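Local coordinates for protein cellulose hydrolase (Bacillus licheniformis, PDB 4YZT) that hydrolyses internal beta-1,4-glycosidic bonds of cellulose as a family 5 endoglucanase that carries further modules beside its catalytic barrel, at residues 100-103 with 104-107; 91-94 with 95-99; 60-63 with 64-67; 26-29 with 30-34. One frame throughout, in Å; residues are numbered along the deposited sequence. Where two conformers were deposited one is given.

Along the chain the order is contact 4, contact 3, contact 2, contact 1: contacts 3, 2 and 1 on helices around the (beta/alpha)8 barrel, contact 4 on a helix ahead of its first strand. Contacts 2 and 1 are successive parts of one helix, 91-105, with centres about 13 Å apart; contact 3 lies on the neighbouring helix 57-66, its centre about 12 Å from that of contact 1. These two helices connect strands 34-36, 70-73 and 110-114, and they are joined by the salt bridge from Arg107 to Asp61 and by Phe60 packing on Val100. Contact 4 ends helix 24-31 and meets contact 3 where Pro33 CD approaches Gly67 O. So three contacts lie on two adjoining barrel helices, and the fourth leads into the first strand.

Contact 1: residues 100-103 with 104-107; sequences VTDW and ALER
Arg107 reaches back along the helix to the carbonyl of Trp103, and its NH1 donates to Trp103 O at 2.9 Å with a nearly straight N-H...O angle of 166°. The oxygen lies in the guanidinium plane, at its edge, whereas NH1 sits somewhat tilted from the carbonyl plane. The side chain, bent at chi2 (135°), runs beside that of Trp103, and NH1 comes 3.8 Å from Trp103 CB, with the guanidinium and indole planes almost perpendicular.

Ordinary helical bonds carry the backbone: Ala104 N, Leu105 N and Glu106 N donate to Val100 O, Thr101 O and Asp102 O, the last at 2.8 Å. This is the C-terminal part of helix 91-105, the helix of a beta-alpha-beta unit between barrel strands 70-73 and 110-114. Arg107 NE and NH2 make salt bridges to Asp61 and Glu57 of helix 57-66. A leucine in place of Arg107 would probably leave Asp61 and Glu57 without their cationic mate and Trp103 O without its side-chain donor.

On the barrel-facing side Thr101 CG2 lies 4.0 Å from Leu105 CD1, beside Leu155, both side chains pointing the same way. The Asp102 carboxylate bridges to Lys151.

Contact 2: residues 91-94 with 95-99; sequences TDWM and NRVEE
Val97 lays its CG2 methyl over one face of the Trp93 indole, 3.8 Å from the centroid of the five-membered ring and 23° off the ring normal, a CH-pi contact one helical turn along. The methyl is displaced toward the rim, so NE1 at 3.6 Å is its nearest ring atom. Trp93 CG stands anti to the backbone N (chi1 -180°), which sets the indole beside its own carbonyl carbon, where the methyl of Val97 meets it. The same CG2 is 3.4 Å from Trp93 O, the carbonyl that accepts Val97 N at 2.9 Å, so this side is close-packed.

Both residues belong to the opening turns of helix 91-105, the helical arm of a beta-alpha-beta unit in the TIM barrel. Beyond the helix, the indole stacks with His80 and meets Trp77 with ring planes nearly perpendicular. An alanine in place of Trp93 would probably leave the Val97 methyl without its aromatic face and open a gap beside His80 and Trp77.

The outward side is looser and wetter. A water donates to Asp92 OD1 and accepts from Asn95 ND2 at 2.9 Å, spanning carboxylate and amide where the two groups do not touch. Asn95 lies alongside Thr91, its ND2 3.8 Å from Thr91 CG2, and turns OD1 to Arg147. Arg96, on another flank, is firmly held: NH1 by Glu99 OE1 in a salt bridge of 2.9 Å, NE by Glu47.

Contact 3: residues 60-63 with 64-67; sequences FDDI and RDAG
Arg64 opens the last turn of helix 57-66 by donating its backbone N to Phe60 O at 3.0 Å, in a helix that links barrel strands 34-36 and 70-73 and finishes in a Schellman motif. With CG anti to the backbone N (chi1 -171°), the chain beyond CB leads outward from the helix, to where it packs on Arg107 and Phe109. The guanidinium then reaches the neighbourhood of Asp61, but NH1 remains 4.2 Å from Asp61 OD1, beyond a salt bridge. The two opposite charges can still be expected to attract; the direct partner of that carboxylate is Arg107, just past helix 91-105.

Asp65 follows, its backbone N bonded to Asp61 O. Its CG turns to the N side, which brings the carboxyl carbon 3.1 Å from the same carbonyl oxygen. Across the outer surface, Asp65 OD2 and Asp62 OD1 are close enough for their charges probably to repel, and a single water donates to both at once, mediating between them. Asp62 OD1 also has a salt bridge to Arg316, which would probably offset part of the negative charge.

Ala66 N bonds to Asp62 O at 3.2 Å and more weakly to Ile63 O. Its methyl also touches Trp318, which packs on Ile63 as well.

Gly67 leaves the helix at positive phi (108°), where a CB would press on the preceding carbonyl O. Its N points back into the last turn, making a weak bond of 3.4 Å to Ile63 O and another weak one to Arg64 O.

Contact 4: residues 26-29 with 30-34; sequences DLLE and NMSPG
Leu28 O is gripped by several donors at the end of its helix: Ser32 N bonds to it at 3.0 Å with an N-H...O angle of 161°, Met31 N adds a weak bond, and a water lies 2.9 Å away. That water also contacts Ser32 O, so it spans a carbonyl of the last turn and the first one beyond the helix, although it has more acceptors nearby than protons to give. One residue back, Met31 N makes its main bond to Leu27 O at 2.9 Å.

On the buried side, Met31 SD sits against the branch of Leu27, 3.6 Å from CD1. The bend at chi3 (65°) turns the methyl beyond the sulfur away from this leucine. Both side chains also pack on Val300 and Ile268 of the barrel strands, and Met31 reaches Tyr110 and Val112 as well.

Leu28 reaches forward with CD1, which lies 3.7 Å from Ser32 CB. The serine hydroxyl instead bonds to Gly331 O. At the outer side, Asn30 CG lies 3.3 Å from Asp26 O, the carbonyl that accepts Asn30 N.

Ser32 leaves helical angles, a cis peptide precedes Pro33, and the chain enters strand 34-36 at Gly34, whose backbone pairs with strand 299-303. Helix 24-31 thus lies at the N-terminal end of the (beta/alpha)8 barrel strands, its apolar face against them, just before the first of them begins.

Contact 1: residues 100-103 with 104-107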
# COMPACT_ATOMS: atom_id res chain seq x y z
N VAL A 100 -7.86 21.46 6.13
CA VAL A 100 -7.28 20.14 6.32
C VAL A 100 -5.76 20.25 6.43
O VAL A 100 -5.15 19.61 7.27
CB VAL A 100 -7.67 19.16 5.17
CG1 VAL A 100 -6.87 17.88 5.25
CG2 VAL A 100 -9.15 18.86 5.23
N THR A 101 -5.15 21.11 5.61
CA THR A 101 -3.70 21.27 5.68
C THR A 101 -3.29 21.82 7.05
O THR A 101 -2.31 21.36 7.64
CB THR A 101 -3.16 22.19 4.56
OG1 THR A 101 -3.50 21.64 3.28
CG2 THR A 101 -1.65 22.27 4.62
N ASP A 102 -4.05 22.78 7.56
CA ASP A 102 -3.75 23.38 8.87
C ASP A 102 -3.86 22.36 10.00
O ASP A 102 -3.02 22.33 10.90
CB ASP A 102 -4.68 24.57 9.16
CG ASP A 102 -4.20 25.86 8.51
OD1 ASP A 102 -3.03 25.93 8.08
OD2 ASP A 102 -5.00 26.82 8.44
N TRP A 103 -4.89 21.52 9.95
CA TRP A 103 -5.04 20.44 10.93
C TRP A 103 -3.78 19.59 11.04
O TRP A 103 -3.33 19.25 12.15
CB TRP A 103 -6.25 19.56 10.58
CG TRP A 103 -7.57 20.18 10.95
CD1 TRP A 103 -7.79 21.23 11.80
CD2 TRP A 103 -8.86 19.79 10.46
NE1 TRP A 103 -9.14 21.50 11.89
CE2 TRP A 103 -9.82 20.64 11.06
CE3 TRP A 103 -9.30 18.80 9.57
CZ2 TRP A 103 -11.18 20.53 10.79
CZ3 TRP A 103 -10.64 18.69 9.31
CH2 TRP A 103 -11.57 19.55 9.92
N ALA A 104 -3.20 19.24 9.89
CA ALA A 104 -2.00 18.42 9.88
C ALA A 104 -0.83 19.23 10.43
O ALA A 104 -0.07 18.75 11.27
CB ALA A 104 -1.70 17.92 8.47
N LEU A 105 -0.70 20.47 9.96
CA LEU A 105 0.44 21.28 10.38
C LEU A 105 0.41 21.56 11.88
O LEU A 105 1.45 21.62 12.54
CB LEU A 105 0.49 22.60 9.62
CG LEU A 105 0.93 22.51 8.16
CD1 LEU A 105 0.67 23.85 7.48
CD2 LEU A 105 2.40 22.14 8.09
N GLU A 106 -0.78 21.75 12.43
CA GLU A 106 -0.90 22.07 13.85
C GLU A 106 -0.55 20.87 14.73
O GLU A 106 -0.35 21.01 15.93
CB GLU A 106 -2.30 22.59 14.15
CG GLU A 106 -2.54 23.96 13.53
CD GLU A 106 -3.98 24.39 13.55
OE1 GLU A 106 -4.82 23.65 14.11
OE2 GLU A 106 -4.27 25.48 13.01
N ARG A 107 -0.47 19.69 14.12
CA ARG A 107 -0.04 18.48 14.83
C ARG A 107 1.46 18.24 14.63
O ARG A 107 1.97 17.16 14.93
CB ARG A 107 -0.86 17.27 14.38
CG ARG A 107 -2.15 17.20 15.18
CD ARG A 107 -3.36 16.93 14.35
NE ARG A 107 -4.55 17.02 15.20
CZ ARG A 107 -5.45 18.00 15.14
NH1 ARG A 107 -5.31 18.98 14.25
NH2 ARG A 107 -6.48 17.99 15.97

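Contact 2: residues 91-94 with 95-99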
# COMPACT_ATOMS: atom_id res chain seq x y z
N THR A 91 -13.68 29.08 -3.99
CA THR A 91 -13.28 29.60 -2.69
C THR A 91 -13.53 28.60 -1.56
O THR A 91 -12.70 28.45 -0.65
CB THR A 91 -14.01 30.92 -2.36
OG1 THR A 91 -13.70 31.89 -3.37
CG2 THR A 91 -13.56 31.46 -1.02
N ASP A 92 -14.68 27.93 -1.59
CA ASP A 92 -14.99 26.97 -0.54
C ASP A 92 -14.03 25.78 -0.58
O ASP A 92 -13.67 25.24 0.47
CB ASP A 92 -16.43 26.48 -0.66
CG ASP A 92 -17.44 27.55 -0.29
OD1 ASP A 92 -17.18 28.33 0.66
OD2 ASP A 92 -18.50 27.61 -0.95
N TRP A 93 -13.61 25.39 -1.78
CA TRP A 93 -12.66 24.28 -1.90
C TRP A 93 -11.30 24.70 -1.36
O TRP A 93 -10.68 23.97 -0.59
CB TRP A 93 -12.53 23.81 -3.35
CG TRP A 93 -11.56 22.67 -3.52
CD1 TRP A 93 -10.33 22.71 -4.12
CD2 TRP A 93 -11.75 21.33 -3.07
NE1 TRP A 93 -9.74 21.46 -4.08
CE2 TRP A 93 -10.59 20.60 -3.43
CE3 TRP A 93 -12.78 20.67 -2.38
CZ2 TRP A 93 -10.44 19.23 -3.12
CZ3 TRP A 93 -12.63 19.31 -2.09
CH2 TRP A 93 -11.47 18.61 -2.46
N MET A 94 -10.83 25.88 -1.76
CA MET A 94 -9.54 26.34 -1.26
C MET A 94 -9.59 26.48 0.27
O MET A 94 -8.63 26.13 0.95
CB MET A 94 -9.13 27.67 -1.89
CG MET A 94 -7.71 28.08 -1.52
SD MET A 94 -6.42 27.06 -2.27
CE MET A 94 -6.26 27.92 -3.83
N ASN A 95 -10.71 26.97 0.80
CA ASN A 95 -10.85 27.05 2.24
C ASN A 95 -10.77 25.68 2.90
O ASN A 95 -10.18 25.54 3.97
CB ASN A 95 -12.17 27.72 2.65
CG ASN A 95 -12.18 29.21 2.37
OD1 ASN A 95 -11.15 29.81 2.10
ND2 ASN A 95 -13.37 29.81 2.43
N ARG A 96 -11.37 24.68 2.26
CA ARG A 96 -11.38 23.33 2.82
C ARG A 96 -9.98 22.72 2.77
O ARG A 96 -9.54 22.10 3.74
CB ARG A 96 -12.40 22.44 2.08
CG ARG A 96 -12.32 20.96 2.43
CD ARG A 96 -12.68 20.66 3.90
NE ARG A 96 -12.64 19.22 4.19
CZ ARG A 96 -12.75 18.68 5.41
NH1 ARG A 96 -12.90 19.46 6.47
NH2 ARG A 96 -12.69 17.37 5.56
N VAL A 97 -9.27 22.90 1.66
CA VAL A 97 -7.91 22.37 1.56
C VAL A 97 -7.03 23.01 2.63
O VAL A 97 -6.22 22.33 3.26
CB VAL A 97 -7.29 22.58 0.16
CG1 VAL A 97 -5.83 22.12 0.14
CG2 VAL A 97 -8.09 21.82 -0.92
N GLU A 98 -7.20 24.32 2.85
CA GLU A 98 -6.42 25.00 3.89
C GLU A 98 -6.78 24.47 5.28
O GLU A 98 -5.90 24.26 6.12
CB GLU A 98 -6.62 26.52 3.86
CG GLU A 98 -5.77 27.21 4.92
CD GLU A 98 -5.83 28.73 4.93
OE1 GLU A 98 -6.65 29.33 4.20
OE2 GLU A 98 -5.06 29.32 5.72
N GLU A 99 -8.07 24.26 5.53
CA GLU A 99 -8.51 23.70 6.82
C GLU A 99 -7.84 22.36 7.11
O GLU A 99 -7.29 22.15 8.19
CB GLU A 99 -10.04 23.54 6.83
CG GLU A 99 -10.58 22.79 8.04
CD GLU A 99 -12.09 22.83 8.13
OE1 GLU A 99 -12.76 22.22 7.28
OE2 GLU A 99 -12.60 23.49 9.05
O HOH W 1 -15.71 28.11 3.00

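Contact 3: residues 60-63 with 64-67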
# COMPACT_ATOMS: atom_id res chain seq x y z
N PHE A 60 -6.25 13.02 12.16
CA PHE A 60 -4.86 13.46 12.24
C PHE A 60 -4.27 13.21 13.63
O PHE A 60 -3.07 12.92 13.76
CB PHE A 60 -4.74 14.93 11.83
CG PHE A 60 -4.95 15.14 10.36
CD1 PHE A 60 -3.96 14.80 9.46
CD2 PHE A 60 -6.17 15.61 9.87
CE1 PHE A 60 -4.15 14.94 8.08
CE2 PHE A 60 -6.37 15.76 8.49
CZ PHE A 60 -5.35 15.43 7.60
N ASP A 61 -5.10 13.28 14.65
CA ASP A 61 -4.67 12.91 15.99
C ASP A 61 -4.35 11.42 16.05
O ASP A 61 -3.41 11.01 16.73
CB ASP A 61 -5.74 13.27 17.01
CG ASP A 61 -5.86 14.76 17.21
OD1 ASP A 61 -4.82 15.46 17.37
OD2 ASP A 61 -7.00 15.24 17.19
N ASP A 62 -5.12 10.62 15.31
CA ASP A 62 -4.93 9.17 15.28
C ASP A 62 -3.62 8.83 14.58
O ASP A 62 -2.90 7.92 14.99
CB ASP A 62 -6.11 8.48 14.58
CG ASP A 62 -7.41 8.50 15.40
OD1 ASP A 62 -7.34 8.69 16.63
OD2 ASP A 62 -8.50 8.33 14.81
N ILE A 63 -3.30 9.57 13.53
CA ILE A 63 -2.06 9.31 12.79
C ILE A 63 -0.87 9.76 13.63
O ILE A 63 0.20 9.14 13.61
CB ILE A 63 -2.07 10.00 11.44
CG1 ILE A 63 -3.25 9.47 10.61
CG2 ILE A 63 -0.77 9.74 10.69
CD1 ILE A 63 -3.17 7.95 10.35
N ARG A 64 -1.06 10.84 14.37
CA ARG A 64 -0.03 11.27 15.31
C ARG A 64 0.20 10.20 16.39
O ARG A 64 1.34 9.87 16.72
CB ARG A 64 -0.43 12.60 15.95
CG ARG A 64 0.64 13.26 16.79
CD ARG A 64 -0.02 14.35 17.60
NE ARG A 64 0.77 15.56 17.66
CZ ARG A 64 0.29 16.75 18.03
NH1 ARG A 64 -0.99 16.89 18.39
NH2 ARG A 64 1.10 17.79 18.04
N ASP A 65 -0.89 9.66 16.93
CA ASP A 65 -0.78 8.64 17.98
C ASP A 65 0.06 7.45 17.51
O ASP A 65 0.78 6.85 18.31
CB ASP A 65 -2.16 8.13 18.40
CG ASP A 65 -2.94 9.13 19.21
OD1 ASP A 65 -2.36 10.18 19.59
OD2 ASP A 65 -4.12 8.86 19.49
N ALA A 66 -0.05 7.13 16.23
CA ALA A 66 0.65 6.00 15.62
C ALA A 66 2.17 6.22 15.55
O ALA A 66 2.95 5.27 15.62
CB ALA A 66 0.10 5.74 14.24
N GLY A 67 2.58 7.48 15.39
CA GLY A 67 3.99 7.82 15.36
C GLY A 67 4.53 8.21 13.99
O GLY A 67 5.74 8.25 13.80
O HOH W 2 -5.88 7.06 18.37

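Contact 4: residues 26-29 with 30-34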
# COMPACT_ATOMS: atom_id res chain seq x y z
N ASP A 26 18.87 15.21 7.02
CA ASP A 26 17.96 16.08 7.74
C ASP A 26 16.50 15.77 7.39
O ASP A 26 15.64 15.71 8.28
CB ASP A 26 18.28 17.55 7.44
CG ASP A 26 19.59 18.01 8.07
OD1 ASP A 26 20.03 17.43 9.10
OD2 ASP A 26 20.19 18.98 7.54
N LEU A 27 16.21 15.59 6.10
CA LEU A 27 14.84 15.31 5.68
C LEU A 27 14.37 13.96 6.22
O LEU A 27 13.22 13.83 6.64
CB LEU A 27 14.69 15.34 4.15
CG LEU A 27 13.24 15.52 3.70
CD1 LEU A 27 12.83 16.97 3.90
CD2 LEU A 27 12.98 15.05 2.25
N LEU A 28 15.25 12.96 6.19
CA LEU A 28 14.93 11.64 6.71
C LEU A 28 14.60 11.75 8.19
O LEU A 28 13.57 11.25 8.64
CB LEU A 28 16.09 10.65 6.49
CG LEU A 28 15.81 9.21 6.92
CD1 LEU A 28 14.91 8.50 5.91
CD2 LEU A 28 17.10 8.41 7.15
N GLU A 29 15.46 12.43 8.95
CA GLU A 29 15.26 12.59 10.39
C GLU A 29 13.94 13.29 10.71
O GLU A 29 13.24 12.92 11.67
CB GLU A 29 16.44 13.37 11.00
CG GLU A 29 16.21 13.78 12.46
CD GLU A 29 16.15 12.61 13.42
OE1 GLU A 29 16.63 11.51 13.07
OE2 GLU A 29 15.62 12.79 14.54
N ASN A 30 13.57 14.27 9.90
CA ASN A 30 12.37 15.04 10.17
C ASN A 30 11.07 14.41 9.67
O ASN A 30 10.02 14.63 10.28
CB ASN A 30 12.48 16.44 9.57
CG ASN A 30 13.51 17.30 10.28
OD1 ASN A 30 13.85 17.06 11.44
ND2 ASN A 30 14.00 18.32 9.58
N MET A 31 11.13 13.64 8.58
CA MET A 31 9.89 13.16 7.91
C MET A 31 9.59 11.65 7.99
O MET A 31 8.43 11.24 7.85
CB MET A 31 9.90 13.57 6.43
CG MET A 31 9.92 15.10 6.17
SD MET A 31 9.61 15.50 4.42
CE MET A 31 7.93 14.92 4.18
N SER A 32 10.59 10.81 8.20
CA SER A 32 10.36 9.35 8.13
C SER A 32 9.82 8.82 9.45
O SER A 32 10.38 9.14 10.50
CB SER A 32 11.65 8.62 7.75
OG SER A 32 11.46 7.22 7.71
N PRO A 33 8.76 7.99 9.42
CA PRO A 33 7.93 7.54 8.29
C PRO A 33 6.73 8.43 7.99
O PRO A 33 6.21 9.10 8.88
CB PRO A 33 7.44 6.17 8.76
CG PRO A 33 7.25 6.34 10.23
CD PRO A 33 8.33 7.35 10.68
N GLY A 34 6.26 8.38 6.75
CA GLY A 34 5.12 9.18 6.34
C GLY A 34 3.89 8.34 6.03
O GLY A 34 3.97 7.11 5.91
O HOH W 3 13.02 9.88 11.16